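Local coordinates for protein phenylalanine--tRNA ligase beta subunit (Pyrococcus horikoshii, PDB 2CXI) that forms part of the synthetase that attaches phenylalanine to its cognate tRNA at the expense of ATP, the chain here being an N-terminal fragment with the B3/4 editing domain, at residues R113-E116 with D117-S120. Sequence-based numbering, arbitrary orientation.
Sequences RLDE and DSLS
Asp-115 and Ser-118 grip each other reciprocally, each side chain accepting a hydrogen bond from the other residue's backbone N-H. Ser-118 N donates to Asp-115 OD1 at 3.0 Å, and the N-H...O angle of 176° makes this bond almost straight; the carboxylate oxygen is met nearly end-on, in line with its C-O bond. In return Asp-115 N gives its hydrogen to Ser-118 OG at 2.9 Å, with a more bent angle of 153°. Both first torsions set the polar group between the backbone N and the carbonyl carbon of its own residue (chi1 48° for Asp-115, and similar for Ser-118), which brings OD1 to the backbone N of Ser-118 and OG to that of Asp-115. Two opposed side-chain-to-backbone bonds three residues apart define a capping box, with Asp-115 as the N-cap of helix 116-133, which follows strand 103-110; the cap itself falls in the B3/4 domain. The regular helical pattern begins at once: Leu-119 N reaches Asp-115 O at 2.9 Å, and Ser-120 N reaches Glu-116 O at 3.0 Å. An ordered water reinforces the box from the Arg-113 side, donating to Arg-113 O at 2.8 Å and weakly to Asp-115 OD2, and hydrogen-bonds with Ser-118 OG at 2.6 Å. The two carboxylate oxygens of Asp-115 thus divide their work, OD1 facing the helix and OD2 forming a salt bridge with Arg-13 of helix 8-15. Asp-117 OD2 hydrogen-bonds with Ser-7 OG, and its OD1 forms a salt bridge with Lys-44 NZ. The negative charges of Asp-115 and Asp-117 probably interact favourably with the N-terminal end of the helix. On the apolar flank, Leu-114 CD1 approaches Leu-119 CD1 at 4.4 Å, a loose methyl-to-methyl contact, while Leu-114 CD2 lies 3.8 Å from Ser-118 OG.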
loop_
_atom_site.group_PDB
_atom_site.type_symbol
_atom_site.label_atom_id
_atom_site.label_comp_id
_atom_site.label_asym_id
_atom_site.label_seq_id
_atom_site.Cartn_x
_atom_site.Cartn_y
_atom_site.Cartn_z
ATOM N N ARG A 113 -8.298 17.423 24.466
ATOM C CA ARG A 113 -9.543 18.177 24.473
ATOM C C ARG A 113 -9.174 19.651 24.604
ATOM O O ARG A 113 -8.849 20.117 25.683
ATOM C CB ARG A 113 -10.462 17.704 25.619
ATOM C CG ARG A 113 -10.690 16.160 25.686
ATOM C CD ARG A 113 -11.468 15.642 26.948
ATOM N NE ARG A 113 -12.274 16.749 27.494
ATOM C CZ ARG A 113 -11.996 17.402 28.632
ATOM N NH1 ARG A 113 -10.961 17.035 29.402
ATOM N NH2 ARG A 113 -12.769 18.413 29.013
ATOM N N LEU A 114 -9.242 20.394 23.506
ATOM C CA LEU A 114 -8.751 21.759 23.483
ATOM C C LEU A 114 -9.832 22.756 23.884
ATOM O O LEU A 114 -11.016 22.427 23.897
ATOM C CB LEU A 114 -8.150 22.130 22.109
ATOM C CG LEU A 114 -7.081 21.154 21.622
ATOM C CD1 LEU A 114 -6.651 21.633 20.223
ATOM C CD2 LEU A 114 -5.909 21.155 22.650
ATOM N N ASP A 115 -9.400 23.949 24.266
ATOM C CA ASP A 115 -10.311 25.075 24.520
ATOM C C ASP A 115 -9.563 26.344 24.254
ATOM O O ASP A 115 -8.400 26.305 23.779
ATOM C CB ASP A 115 -10.890 25.044 25.946
ATOM C CG ASP A 115 -9.814 24.826 27.047
ATOM O OD1 ASP A 115 -8.751 25.489 27.037
ATOM O OD2 ASP A 115 -9.979 24.023 27.991
ATOM N N GLU A 116 -10.195 27.487 24.536
ATOM C CA GLU A 116 -9.567 28.769 24.229
ATOM C C GLU A 116 -8.187 28.891 24.883
ATOM O O GLU A 116 -7.254 29.337 24.245
ATOM C CB GLU A 116 -10.439 29.967 24.665
ATOM C CG GLU A 116 -11.574 30.306 23.682
ATOM C CD GLU A 116 -12.518 31.394 24.206
ATOM O OE1 GLU A 116 -12.082 32.202 25.096
ATOM O OE2 GLU A 116 -13.698 31.447 23.731
ATOM N N ASP A 117 -8.089 28.544 26.165
ATOM C CA ASP A 117 -6.814 28.660 26.893
ATOM C C ASP A 117 -5.717 27.735 26.335
ATOM O O ASP A 117 -4.593 28.178 26.102
ATOM C CB ASP A 117 -7.013 28.376 28.359
ATOM C CG ASP A 117 -7.554 29.606 29.139
ATOM O OD1 ASP A 117 -7.753 30.691 28.548
ATOM O OD2 ASP A 117 -7.787 29.553 30.362
ATOM N N SER A 118 -6.026 26.454 26.183
ATOM C CA SER A 118 -5.008 25.503 25.664
ATOM C C SER A 118 -4.612 25.797 24.226
ATOM O O SER A 118 -3.426 25.737 23.870
ATOM C CB SER A 118 -5.409 24.048 25.856
ATOM O OG SER A 118 -6.661 23.739 25.300
ATOM N N LEU A 119 -5.576 26.163 23.386
ATOM C CA LEU A 119 -5.234 26.515 21.998
ATOM C C LEU A 119 -4.370 27.778 21.903
ATOM O O LEU A 119 -3.422 27.873 21.104
ATOM C CB LEU A 119 -6.526 26.701 21.179
ATOM C CG LEU A 119 -6.390 26.901 19.678
ATOM C CD1 LEU A 119 -5.520 25.738 19.072
ATOM C CD2 LEU A 119 -7.860 26.978 19.097
ATOM N N SER A 120 -4.687 28.768 22.727
ATOM C CA SER A 120 -3.927 29.973 22.684
ATOM C C SER A 120 -2.491 29.757 23.259
ATOM O O SER A 120 -1.536 30.306 22.721
ATOM C CB SER A 120 -4.713 31.148 23.315
ATOM O OG SER A 120 -4.133 31.566 24.512
HETATM O O HOH W 1 -7.653 22.217 27.127
#